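Local coordinates for protein 6-aminohexanoate-cyclic-dimer hydrolase (Arthrobacter sp., PDB 3A2Q) that hydrolyses the cyclic dimer of 6-aminohexanoate, a nylon-6 by-product, opening the ring to give the linear dimer, at residues Ile47-Lys52 and Gln79-Thr84; Ala97-Tyr102 and Gly197-Asp202; Lys88-Ser93 and Gly328-Arg333; Ile32-Ala37 and Ala160-Val165. The protein carries 1 engineered substitution. One frame throughout, in Å; residues are numbered along the deposited sequence.

Contact 1 of 4, residues Ile47-Lys52 and Gln79-Thr84; sequences IPLFEK and QGDINT
I47 and I82 face each other with their CA atoms 7.5 Å apart, and L49 lies across from D81 at a slightly wider spacing, so the two backbones stay apart and side chains bridge them. The polar end belongs to K52. Its CG is anti to the backbone N (chi1 170°), and a bend at chi3 turns the amine onto the 79-84 loop. NZ donates to OD2 of D81 at 2.7 Å, a salt bridge that uses the syn side of the carboxylate from somewhat out of its plane. The same NZ donates to the backbone O of Q79 at 3.0 Å, in the carbonyl plane. D81 OD2 has a further partner in the hydroxyl of S78, so this oxygen is gripped from two sources. L49 lays its methyls against the same carboxylate, CD2 coming 3.6 Å from D81 OD1. A methionine in place of K52 would probably leave the D81 carboxylate without its counter-charge and the Q79 carbonyl without this donor. Farther along, contact turns apolar: CD1 of I47 meets CG2 of I82 at 3.9 Å, the two side chains crossing at about a right angle, and also lies against the I82 carbonyl, whose oxygen takes a hydrogen bond from K117. In the amidase fold this joins edge strand 45-48 and the start of helix 50-59 to the loop running from strand 68-72 to helix 88-93. Strand 113-118 lies beside both, bonding its backbone to I47 and L49 and packing L114 and K117 against their side chains.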
loop_
_atom_site.group_PDB
_atom_site.type_symbol
_atom_site.label_atom_id
_atom_site.label_comp_id
_atom_site.label_asym_id
_atom_site.label_seq_id
_atom_site.Cartn_x
_atom_site.Cartn_y
_atom_site.Cartn_z
ATOM N N ILE A 47 -14.180 8.654 -6.370
ATOM C CA ILE A 47 -15.531 8.647 -5.836
ATOM C C ILE A 47 -15.610 9.523 -4.600
ATOM O O ILE A 47 -15.397 9.048 -3.483
ATOM C CB ILE A 47 -15.979 7.223 -5.438
ATOM C CG1 ILE A 47 -15.860 6.278 -6.632
ATOM C CG2 ILE A 47 -17.412 7.258 -4.927
ATOM C CD1 ILE A 47 -16.012 4.808 -6.273
ATOM N N PRO A 48 -15.903 10.821 -4.781
ATOM C CA PRO A 48 -16.000 11.726 -3.636
ATOM C C PRO A 48 -17.203 11.361 -2.775
ATOM O O PRO A 48 -18.230 10.925 -3.291
ATOM C CB PRO A 48 -16.155 13.102 -4.289
ATOM C CG PRO A 48 -16.790 12.789 -5.605
ATOM C CD PRO A 48 -16.061 11.554 -6.049
ATOM N N LEU A 49 -17.059 11.525 -1.466
ATOM C CA LEU A 49 -18.128 11.229 -0.519
ATOM C C LEU A 49 -18.231 12.400 0.447
ATOM O O LEU A 49 -18.222 12.219 1.667
ATOM C CB LEU A 49 -17.810 9.950 0.262
ATOM C CG LEU A 49 -17.630 8.668 -0.550
ATOM C CD1 LEU A 49 -17.149 7.552 0.363
ATOM C CD2 LEU A 49 -18.939 8.294 -1.221
ATOM N N PHE A 50 -18.338 13.605 -0.107
ATOM C CA PHE A 50 -18.417 14.811 0.708
ATOM C C PHE A 50 -19.633 14.876 1.633
ATOM O O PHE A 50 -19.532 15.371 2.755
ATOM C CB PHE A 50 -18.373 16.052 -0.187
ATOM C CG PHE A 50 -17.205 16.075 -1.135
ATOM C CD1 PHE A 50 -15.937 15.686 -0.709
ATOM C CD2 PHE A 50 -17.367 16.503 -2.449
ATOM C CE1 PHE A 50 -14.847 15.724 -1.582
ATOM C CE2 PHE A 50 -16.286 16.547 -3.327
ATOM C CZ PHE A 50 -15.022 16.156 -2.891
ATOM N N GLU A 51 -20.777 14.383 1.176
ATOM C CA GLU A 51 -21.967 14.411 2.019
ATOM C C GLU A 51 -21.805 13.496 3.230
ATOM O O GLU A 51 -22.051 13.914 4.362
ATOM C CB GLU A 51 -23.207 14.023 1.210
ATOM C CG GLU A 51 -23.481 14.966 0.044
ATOM C CD GLU A 51 -23.600 16.426 0.471
ATOM O OE1 GLU A 51 -23.653 17.303 -0.418
ATOM O OE2 GLU A 51 -23.643 16.701 1.690
ATOM N N LYS A 52 -21.387 12.254 3.001
ATOM C CA LYS A 52 -21.185 11.331 4.111
ATOM C C LYS A 52 -20.135 11.920 5.037
ATOM O O LYS A 52 -20.280 11.893 6.256
ATOM C CB LYS A 52 -20.715 9.960 3.618
ATOM C CG LYS A 52 -20.253 9.050 4.752
ATOM C CD LYS A 52 -19.914 7.640 4.289
ATOM C CE LYS A 52 -21.163 6.844 3.954
ATOM N NZ LYS A 52 -20.849 5.408 3.704
ATOM N N GLN A 79 -20.625 1.114 3.383
ATOM C CA GLN A 79 -22.069 0.941 3.222
ATOM C C GLN A 79 -22.768 1.993 2.368
ATOM O O GLN A 79 -22.605 3.192 2.581
ATOM C CB GLN A 79 -22.729 0.880 4.601
ATOM C CG GLN A 79 -24.216 0.590 4.580
ATOM C CD GLN A 79 -24.781 0.401 5.973
ATOM O OE1 GLN A 79 -24.700 1.299 6.815
ATOM N NE2 GLN A 79 -25.353 -0.771 6.226
ATOM N N GLY A 80 -23.544 1.520 1.396
ATOM C CA GLY A 80 -24.287 2.409 0.521
ATOM C C GLY A 80 -23.499 3.162 -0.535
ATOM O O GLY A 80 -24.076 3.947 -1.289
ATOM N N ASP A 81 -22.192 2.930 -0.613
ATOM C CA ASP A 81 -21.373 3.631 -1.593
ATOM C C ASP A 81 -20.973 2.794 -2.803
ATOM O O ASP A 81 -20.908 1.567 -2.739
ATOM C CB ASP A 81 -20.121 4.191 -0.923
ATOM C CG ASP A 81 -20.446 5.093 0.248
ATOM O OD1 ASP A 81 -21.357 5.934 0.110
ATOM O OD2 ASP A 81 -19.789 4.968 1.304
ATOM N N ILE A 82 -20.713 3.483 -3.910
ATOM C CA ILE A 82 -20.309 2.845 -5.153
ATOM C C ILE A 82 -19.062 1.987 -4.939
ATOM O O ILE A 82 -18.129 2.400 -4.254
ATOM C CB ILE A 82 -20.004 3.907 -6.235
ATOM C CG1 ILE A 82 -21.287 4.656 -6.607
ATOM C CG2 ILE A 82 -19.406 3.247 -7.469
ATOM C CD1 ILE A 82 -22.317 3.786 -7.293
ATOM N N ASN A 83 -19.055 0.795 -5.530
ATOM C CA ASN A 83 -17.924 -0.123 -5.417
ATOM C C ASN A 83 -17.642 -0.707 -6.797
ATOM O O ASN A 83 -18.385 -1.564 -7.273
ATOM C CB ASN A 83 -18.260 -1.250 -4.439
ATOM C CG ASN A 83 -17.108 -2.213 -4.237
ATOM O OD1 ASN A 83 -17.313 -3.417 -4.079
ATOM N ND2 ASN A 83 -15.886 -1.688 -4.232
ATOM N N THR A 84 -16.566 -0.257 -7.435
ATOM C CA THR A 84 -16.234 -0.733 -8.776
ATOM C C THR A 84 -15.033 -1.666 -8.869
ATOM O O THR A 84 -14.995 -2.550 -9.731
ATOM C CB THR A 84 -15.963 0.452 -9.730
ATOM O OG1 THR A 84 -14.753 1.113 -9.336
ATOM C CG2 THR A 84 -17.114 1.453 -9.688
#

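Contact 2 of 4, residues Ala97-Tyr102 and Gly197-Asp202; sequences ADHDAY and GPLVTD
Y102 meets the G197-P198 corner with both its backbone and its ring. Its N donates to G197 O at 2.9 Å in a fairly straight bond (164° at the hydrogen). Followed outward, CB rests 3.7 Å from the same G197 O; CG has both that oxygen and P198 CD over it, within 3.9 Å; CD1 comes 3.4 Å from G197 C. CE1 runs under P198 N and CA, and CZ and OH end near P198 CB. Y102 CG sits anti to the carbonyl carbon (chi1 -70°), which lays the ring beneath the proline: P198 CD stands 3.7 Å above the ring centroid, only 6° from the normal, a CH-pi contact over one face. The peptide bond before P198 is cis, which puts G197 O on the same side as P198 CD, so the oxygen takes the Y102 N-H while CD covers the ring.

H99 makes the second half. Its ND1 donates to D98 OD1 at 2.9 Å, with the carboxylate oxygen near the ring plane, which fixes the imidazole's rotation. At the NE2-CE1 edge of the ring, near its plane, stands L199, its CG 3.7 Å from NE2. A water hydrogen-bonds to H99 NE2 and accepts from L199 N, bridging the two loops. R233 adds a cation-pi contact to Y102, and D100, turned away, bonds to Q79 N and R108. The contact joins the loop between helices 88-93 and 102-110, just as the latter begins, to the loop leading from strand 185-188 into helix 202-207, while T201 in that second loop packs on helix 308-331.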
loop_
_atom_site.group_PDB
_atom_site.type_symbol
_atom_site.label_atom_id
_atom_site.label_comp_id
_atom_site.label_asym_id
_atom_site.label_seq_id
_atom_site.Cartn_x
_atom_site.Cartn_y
_atom_site.Cartn_z
ATOM N N ALA A 97 -22.087 -1.154 -2.223
ATOM C CA ALA A 97 -21.899 -2.120 -1.141
ATOM C C ALA A 97 -23.016 -1.996 -0.110
ATOM O O ALA A 97 -23.564 -0.912 0.097
ATOM C CB ALA A 97 -20.547 -1.901 -0.477
ATOM N N ASP A 98 -23.342 -3.104 0.548
ATOM C CA ASP A 98 -24.410 -3.104 1.543
ATOM C C ASP A 98 -23.938 -3.048 2.992
ATOM O O ASP A 98 -24.762 -3.046 3.909
ATOM C CB ASP A 98 -25.293 -4.338 1.356
ATOM C CG ASP A 98 -24.499 -5.626 1.377
ATOM O OD1 ASP A 98 -23.732 -5.836 2.340
ATOM O OD2 ASP A 98 -24.639 -6.431 0.431
ATOM N N HIS A 99 -22.627 -2.993 3.209
ATOM C CA HIS A 99 -22.107 -2.948 4.573
ATOM C C HIS A 99 -20.768 -2.226 4.685
ATOM O O HIS A 99 -20.176 -1.835 3.681
ATOM C CB HIS A 99 -21.925 -4.367 5.103
ATOM C CG HIS A 99 -20.833 -5.126 4.416
ATOM N ND1 HIS A 99 -20.977 -5.661 3.155
ATOM C CD2 HIS A 99 -19.559 -5.390 4.793
ATOM C CE1 HIS A 99 -19.840 -6.221 2.783
ATOM N NE2 HIS A 99 -18.963 -6.070 3.759
ATOM N N ASP A 100 -20.306 -2.062 5.923
ATOM C CA ASP A 100 -19.020 -1.431 6.207
ATOM C C ASP A 100 -18.016 -2.533 6.544
ATOM O O ASP A 100 -18.342 -3.480 7.261
ATOM C CB ASP A 100 -19.092 -0.500 7.427
ATOM C CG ASP A 100 -19.739 0.838 7.125
ATOM O OD1 ASP A 100 -19.583 1.344 5.995
ATOM O OD2 ASP A 100 -20.384 1.396 8.039
ATOM N N ALA A 101 -16.800 -2.417 6.027
ATOM C CA ALA A 101 -15.771 -3.400 6.348
ATOM C C ALA A 101 -15.337 -3.054 7.765
ATOM O O ALA A 101 -15.547 -1.930 8.216
ATOM C CB ALA A 101 -14.593 -3.269 5.394
ATOM N N TYR A 102 -14.746 -4.008 8.477
ATOM C CA TYR A 102 -14.294 -3.739 9.835
ATOM C C TYR A 102 -13.359 -2.529 9.858
ATOM O O TYR A 102 -13.436 -1.698 10.759
ATOM C CB TYR A 102 -13.571 -4.961 10.406
ATOM C CG TYR A 102 -14.467 -6.146 10.695
ATOM C CD1 TYR A 102 -14.059 -7.442 10.376
ATOM C CD2 TYR A 102 -15.711 -5.980 11.314
ATOM C CE1 TYR A 102 -14.860 -8.544 10.664
ATOM C CE2 TYR A 102 -16.522 -7.082 11.608
ATOM C CZ TYR A 102 -16.087 -8.361 11.281
ATOM O OH TYR A 102 -16.857 -9.467 11.591
ATOM N N GLY A 197 -11.789 -8.139 6.725
ATOM C CA GLY A 197 -13.149 -8.653 6.787
ATOM C C GLY A 197 -14.241 -7.620 6.998
ATOM O O GLY A 197 -13.966 -6.419 7.027
ATOM N N PRO A 198 -15.496 -8.061 7.201
ATOM C CA PRO A 198 -15.971 -9.452 7.255
ATOM C C PRO A 198 -15.905 -10.261 5.956
ATOM O O PRO A 198 -16.012 -11.489 5.980
ATOM C CB PRO A 198 -17.408 -9.307 7.760
ATOM C CG PRO A 198 -17.810 -7.956 7.255
ATOM C CD PRO A 198 -16.588 -7.121 7.513
ATOM N N LEU A 199 -15.753 -9.587 4.824
ATOM C CA LEU A 199 -15.674 -10.300 3.556
ATOM C C LEU A 199 -14.402 -11.139 3.473
ATOM O O LEU A 199 -13.424 -10.878 4.173
ATOM C CB LEU A 199 -15.686 -9.319 2.378
ATOM C CG LEU A 199 -17.020 -8.707 1.947
ATOM C CD1 LEU A 199 -16.782 -7.622 0.903
ATOM C CD2 LEU A 199 -17.913 -9.805 1.391
ATOM N N VAL A 200 -14.442 -12.153 2.617
ATOM C CA VAL A 200 -13.303 -13.024 2.367
ATOM C C VAL A 200 -13.101 -12.905 0.861
ATOM O O VAL A 200 -13.803 -13.543 0.077
ATOM C CB VAL A 200 -13.605 -14.497 2.728
ATOM C CG1 VAL A 200 -12.402 -15.369 2.393
ATOM C CG2 VAL A 200 -13.945 -14.610 4.203
ATOM N N THR A 201 -12.143 -12.081 0.456
ATOM C CA THR A 201 -11.898 -11.865 -0.960
ATOM C C THR A 201 -10.533 -12.324 -1.440
ATOM O O THR A 201 -9.633 -12.592 -0.643
ATOM C CB THR A 201 -12.052 -10.365 -1.311
ATOM O OG1 THR A 201 -11.047 -9.601 -0.630
ATOM C CG2 THR A 201 -13.418 -9.858 -0.885
ATOM N N ASP A 202 -10.404 -12.423 -2.761
ATOM C CA ASP A 202 -9.156 -12.801 -3.412
ATOM C C ASP A 202 -8.603 -14.176 -3.056
ATOM O O ASP A 202 -7.392 -14.383 -3.113
ATOM C CB ASP A 202 -8.096 -11.736 -3.114
ATOM C CG ASP A 202 -8.569 -10.339 -3.447
ATOM O OD1 ASP A 202 -8.812 -10.062 -4.640
ATOM O OD2 ASP A 202 -8.707 -9.518 -2.514
HETATM O O HOH W 1 -16.085 -6.739 4.547
#

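Contact 3 of 4, residues Lys88-Ser93 and Gly328-Arg333; sequences KGMKES and GELIGR
M90 and S93 on the short helix 88-93 pack against I331 at the end of helix 308-331, which closes in a Schellman motif: R333 N and, weakly, G332 N turn back to the carbonyls of G328 and E329, with G332 at positive phi. The tight part centres on one methyl, I331 CG2, with the M90 thioether and the S93 hydroxyl against it. I331 CG2 lies 3.6 Å from M90 CE, with M90 SD close by, and S93 OG presses on it at 3.4 Å. M90 reaches there because its chain is bent at both chi2 (-60°) and chi3 (-67°), curling the thioether toward the other helix; L330 CB lies more loosely against the same CE, and Y95 packs on M90, L330 and I331. The hydroxyl of S93 also donates to M90 O at 2.7 Å and takes the N-H of Y95. A glycine in place of S93 would probably open a gap beside I331 CG2, deprive M90 O of this bond and leave Y95 N without this acceptor. The looser side is polar and bridged by a water. Here R333, extended from CG to NE, brings NH2 only to within 4.0 Å of G89 O, and its salt bridge is made with D339, while I331 CD1 lies over one face of the guanidinium. The water lies in the guanidinium plane: it accepts from R333 NH2 and donates to G89 O, each at 2.7 Å.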
loop_
_atom_site.group_PDB
_atom_site.type_symbol
_atom_site.label_atom_id
_atom_site.label_comp_id
_atom_site.label_asym_id
_atom_site.label_seq_id
_atom_site.Cartn_x
_atom_site.Cartn_y
_atom_site.Cartn_z
ATOM N N LYS A 88 -14.771 -2.327 -15.441
ATOM C CA LYS A 88 -15.689 -1.623 -16.330
ATOM C C LYS A 88 -17.121 -2.110 -16.115
ATOM O O LYS A 88 -18.016 -1.320 -15.816
ATOM C CB LYS A 88 -15.271 -1.840 -17.788
ATOM C CG LYS A 88 -16.090 -1.064 -18.807
ATOM C CD LYS A 88 -15.547 -1.282 -20.214
ATOM C CE LYS A 88 -16.361 -0.529 -21.256
ATOM N NZ LYS A 88 -17.768 -1.013 -21.322
ATOM N N GLY A 89 -17.322 -3.416 -16.251
ATOM C CA GLY A 89 -18.643 -3.991 -16.068
ATOM C C GLY A 89 -19.293 -3.653 -14.738
ATOM O O GLY A 89 -20.519 -3.635 -14.634
ATOM N N MET A 90 -18.484 -3.389 -13.715
ATOM C CA MET A 90 -19.018 -3.054 -12.398
ATOM C C MET A 90 -19.331 -1.569 -12.263
ATOM O O MET A 90 -20.284 -1.189 -11.590
ATOM C CB MET A 90 -18.038 -3.463 -11.295
ATOM C CG MET A 90 -17.875 -4.963 -11.120
ATOM S SD MET A 90 -19.426 -5.791 -10.705
ATOM C CE MET A 90 -19.721 -5.137 -9.084
ATOM N N LYS A 91 -18.524 -0.727 -12.900
ATOM C CA LYS A 91 -18.743 0.710 -12.823
ATOM C C LYS A 91 -20.089 1.074 -13.451
ATOM O O LYS A 91 -20.835 1.901 -12.926
ATOM C CB LYS A 91 -17.620 1.459 -13.543
ATOM C CG LYS A 91 -17.766 2.966 -13.465
ATOM C CD LYS A 91 -16.665 3.692 -14.216
ATOM C CE LYS A 91 -16.850 5.194 -14.076
ATOM N NZ LYS A 91 -15.829 5.965 -14.823
ATOM N N GLU A 92 -20.390 0.440 -14.576
ATOM C CA GLU A 92 -21.632 0.686 -15.293
ATOM C C GLU A 92 -22.854 0.203 -14.514
ATOM O O GLU A 92 -23.919 0.823 -14.568
ATOM C CB GLU A 92 -21.576 -0.005 -16.656
ATOM C CG GLU A 92 -20.486 0.537 -17.562
ATOM C CD GLU A 92 -20.260 -0.323 -18.789
ATOM O OE1 GLU A 92 -19.486 0.101 -19.674
ATOM O OE2 GLU A 92 -20.848 -1.426 -18.866
ATOM N N SER A 93 -22.690 -0.894 -13.780
ATOM C CA SER A 93 -23.781 -1.474 -13.001
ATOM C C SER A 93 -24.267 -0.552 -11.889
ATOM O O SER A 93 -25.392 -0.696 -11.405
ATOM C CB SER A 93 -23.343 -2.799 -12.378
ATOM O OG SER A 93 -22.527 -2.572 -11.242
ATOM N N GLY A 328 -19.406 -10.684 -10.330
ATOM C CA GLY A 328 -20.543 -10.979 -11.179
ATOM C C GLY A 328 -21.760 -11.258 -10.315
ATOM O O GLY A 328 -22.856 -10.764 -10.586
ATOM N N GLU A 329 -21.565 -12.048 -9.263
ATOM C CA GLU A 329 -22.657 -12.385 -8.357
ATOM C C GLU A 329 -23.222 -11.152 -7.669
ATOM O O GLU A 329 -24.420 -11.081 -7.403
ATOM C CB GLU A 329 -22.191 -13.381 -7.296
ATOM C CG GLU A 329 -21.791 -14.736 -7.840
ATOM C CD GLU A 329 -21.467 -15.719 -6.734
ATOM O OE1 GLU A 329 -22.362 -15.993 -5.907
ATOM O OE2 GLU A 329 -20.318 -16.214 -6.685
ATOM N N LEU A 330 -22.360 -10.185 -7.381
ATOM C CA LEU A 330 -22.791 -8.958 -6.719
ATOM C C LEU A 330 -23.854 -8.206 -7.509
ATOM O O LEU A 330 -24.745 -7.590 -6.928
ATOM C CB LEU A 330 -21.601 -8.029 -6.481
ATOM C CG LEU A 330 -20.569 -8.469 -5.446
ATOM C CD1 LEU A 330 -19.469 -7.428 -5.360
ATOM C CD2 LEU A 330 -21.240 -8.640 -4.093
ATOM N N ILE A 331 -23.760 -8.252 -8.832
ATOM C CA ILE A 331 -24.726 -7.553 -9.667
ATOM C C ILE A 331 -25.814 -8.467 -10.220
ATOM O O ILE A 331 -26.806 -7.993 -10.773
ATOM C CB ILE A 331 -24.028 -6.832 -10.830
ATOM C CG1 ILE A 331 -23.253 -7.838 -11.678
ATOM C CG2 ILE A 331 -23.105 -5.758 -10.282
ATOM C CD1 ILE A 331 -22.686 -7.248 -12.951
ATOM N N GLY A 332 -25.623 -9.775 -10.083
ATOM C CA GLY A 332 -26.623 -10.716 -10.555
ATOM C C GLY A 332 -26.415 -11.319 -11.929
ATOM O O GLY A 332 -27.294 -12.018 -12.432
ATOM N N ARG A 333 -25.269 -11.058 -12.547
ATOM C CA ARG A 333 -24.990 -11.611 -13.867
ATOM C C ARG A 333 -23.507 -11.895 -14.029
ATOM O O ARG A 333 -22.666 -11.158 -13.513
ATOM C CB ARG A 333 -25.433 -10.640 -14.966
ATOM C CG ARG A 333 -24.546 -9.414 -15.104
ATOM C CD ARG A 333 -25.025 -8.489 -16.212
ATOM N NE ARG A 333 -24.126 -7.353 -16.397
ATOM C CZ ARG A 333 -22.899 -7.444 -16.899
ATOM N NH1 ARG A 333 -22.416 -8.619 -17.278
ATOM N NH2 ARG A 333 -22.149 -6.358 -17.016
HETATM O O HOH W 2 -22.808 -3.945 -16.050
#

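Contact 4 of 4, residues Ile32-Ala37 and Ala160-Val165; sequences IAHVQA and AALSPV
With chi1 at -179° the H34 side chain stretches away from its own amide, and a chi2 of 60° then turns the NE2 edge of the imidazole toward the A160-V165 loop. NE2 donates to A160 O at 2.8 Å, the oxygen close to the ring plane and the donor nearly along the C=O axis (165°), so the bond is straight at both ends. The neighbouring CD2 lies 3.3 Å from A161 O and 3.8 Å from CD2 of L162, while A161 CB stands near NE2. These carbonyls are presented by a Schellman motif that ends helix 152-159: A161 takes positive phi as its C-prime residue, with the amides of A161 and L162 bonded back to carbonyls of the helix's last turn. The histidine of helix 24-42 thereby gives a donor to a carbonyl just past the end of helix 152-159. One residue on, V35 sends CG2 to L162, 4.1 Å from its CB and 3.9 Å from its O, the side chains of V35 and L162 meeting nearly perpendicular. L162 O takes its hydrogen bond from the S163 hydroxyl. L115 of strand 113-118 packs on both V35 and S163, and L6 lies against H34.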
loop_
_atom_site.group_PDB
_atom_site.type_symbol
_atom_site.label_atom_id
_atom_site.label_comp_id
_atom_site.label_asym_id
_atom_site.label_seq_id
_atom_site.Cartn_x
_atom_site.Cartn_y
_atom_site.Cartn_z
ATOM N N ILE A 32 -12.274 19.702 1.408
ATOM C CA ILE A 32 -13.103 19.446 0.232
ATOM C C ILE A 32 -12.784 20.444 -0.883
ATOM O O ILE A 32 -12.707 20.073 -2.056
ATOM C CB ILE A 32 -14.612 19.539 0.571
ATOM C CG1 ILE A 32 -14.984 18.459 1.589
ATOM C CG2 ILE A 32 -15.442 19.371 -0.692
ATOM C CD1 ILE A 32 -16.434 18.492 2.022
ATOM N N ALA A 33 -12.598 21.708 -0.515
ATOM C CA ALA A 33 -12.284 22.743 -1.492
ATOM C C ALA A 33 -10.973 22.393 -2.186
ATOM O O ALA A 33 -10.865 22.460 -3.412
ATOM C CB ALA A 33 -12.166 24.097 -0.802
ATOM N N HIS A 34 -9.980 22.012 -1.387
ATOM C CA HIS A 34 -8.670 21.643 -1.905
ATOM C C HIS A 34 -8.794 20.469 -2.874
ATOM O O HIS A 34 -8.181 20.464 -3.941
ATOM C CB HIS A 34 -7.740 21.279 -0.745
ATOM C CG HIS A 34 -6.357 20.901 -1.174
ATOM N ND1 HIS A 34 -5.532 21.760 -1.868
ATOM C CD2 HIS A 34 -5.654 19.757 -1.007
ATOM C CE1 HIS A 34 -4.380 21.161 -2.108
ATOM N NE2 HIS A 34 -4.428 19.945 -1.597
ATOM N N VAL A 35 -9.596 19.477 -2.499
ATOM C CA VAL A 35 -9.808 18.303 -3.341
ATOM C C VAL A 35 -10.401 18.710 -4.690
ATOM O O VAL A 35 -9.940 18.273 -5.744
ATOM C CB VAL A 35 -10.761 17.293 -2.654
ATOM C CG1 VAL A 35 -11.109 16.164 -3.603
ATOM C CG2 VAL A 35 -10.106 16.734 -1.404
ATOM N N GLN A 36 -11.426 19.554 -4.649
ATOM C CA GLN A 36 -12.088 20.016 -5.866
ATOM C C GLN A 36 -11.145 20.747 -6.818
ATOM O O GLN A 36 -11.277 20.643 -8.040
ATOM C CB GLN A 36 -13.251 20.936 -5.500
ATOM C CG GLN A 36 -14.306 20.267 -4.642
ATOM C CD GLN A 36 -15.471 21.183 -4.344
ATOM O OE1 GLN A 36 -15.302 22.251 -3.752
ATOM N NE2 GLN A 36 -16.664 20.769 -4.756
ATOM N N ALA A 37 -10.193 21.479 -6.254
ATOM C CA ALA A 37 -9.234 22.245 -7.041
ATOM C C ALA A 37 -8.065 21.439 -7.605
ATOM O O ALA A 37 -7.711 21.576 -8.779
ATOM C CB ALA A 37 -8.695 23.397 -6.201
ATOM N N ALA A 160 -0.618 14.801 -2.216
ATOM C CA ALA A 160 -1.192 16.086 -2.617
ATOM C C ALA A 160 -2.048 16.714 -1.522
ATOM O O ALA A 160 -2.774 17.678 -1.766
ATOM C CB ALA A 160 -2.018 15.912 -3.878
ATOM N N ALA A 161 -1.965 16.155 -0.321
ATOM C CA ALA A 161 -2.708 16.657 0.829
ATOM C C ALA A 161 -4.232 16.632 0.698
ATOM O O ALA A 161 -4.919 17.461 1.295
ATOM C CB ALA A 161 -2.240 18.068 1.168
ATOM N N LEU A 162 -4.767 15.685 -0.068
ATOM C CA LEU A 162 -6.215 15.588 -0.207
ATOM C C LEU A 162 -6.751 14.969 1.087
ATOM O O LEU A 162 -7.953 14.988 1.355
ATOM C CB LEU A 162 -6.591 14.722 -1.412
ATOM C CG LEU A 162 -5.911 15.070 -2.739
ATOM C CD1 LEU A 162 -6.578 14.293 -3.864
ATOM C CD2 LEU A 162 -6.002 16.565 -3.005
ATOM N N SER A 163 -5.828 14.432 1.881
ATOM C CA SER A 163 -6.111 13.813 3.177
ATOM C C SER A 163 -4.761 13.519 3.823
ATOM O O SER A 163 -3.779 13.267 3.124
ATOM C CB SER A 163 -6.898 12.514 3.014
ATOM O OG SER A 163 -8.256 12.774 2.712
ATOM N N PRO A 164 -4.689 13.561 5.162
ATOM C CA PRO A 164 -3.416 13.292 5.843
ATOM C C PRO A 164 -3.068 11.805 5.922
ATOM O O PRO A 164 -1.910 11.441 6.124
ATOM C CB PRO A 164 -3.623 13.911 7.222
ATOM C CG PRO A 164 -5.102 13.765 7.438
ATOM C CD PRO A 164 -5.698 14.092 6.099
ATOM N N VAL A 165 -4.078 10.957 5.764
ATOM C CA VAL A 165 -3.893 9.512 5.823
ATOM C C VAL A 165 -4.865 8.819 4.879
ATOM O O VAL A 165 -5.903 9.377 4.525
ATOM C CB VAL A 165 -4.133 8.972 7.249
ATOM C CG1 VAL A 165 -3.206 9.666 8.233
ATOM C CG2 VAL A 165 -5.576 9.175 7.646
#

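In the fold
All four contacts fall within the amidase region, and the connection from strand 68-72 to helix 102-110 runs through contacts 1, 2 and 3. Contact 1 lies about 15 to 17 Å, centre to centre, from each of the others and touches all three: Q79 and G80 bond to D100 and A97, T84 packs on M90 and K91, and F50 reaches I32 and V35. Strand 113-118 flanks contacts 1 and 4; contacts 3 and 4 are about 30 Å apart between centres. Contact 1 is local, whereas contacts 2, 3 and 4 bridge about 95, 235 and 123 residues, contact 4 crossing contacts 2 and 3 along the chain. Together they tie this edge of the mixed sheet to helix 308-331.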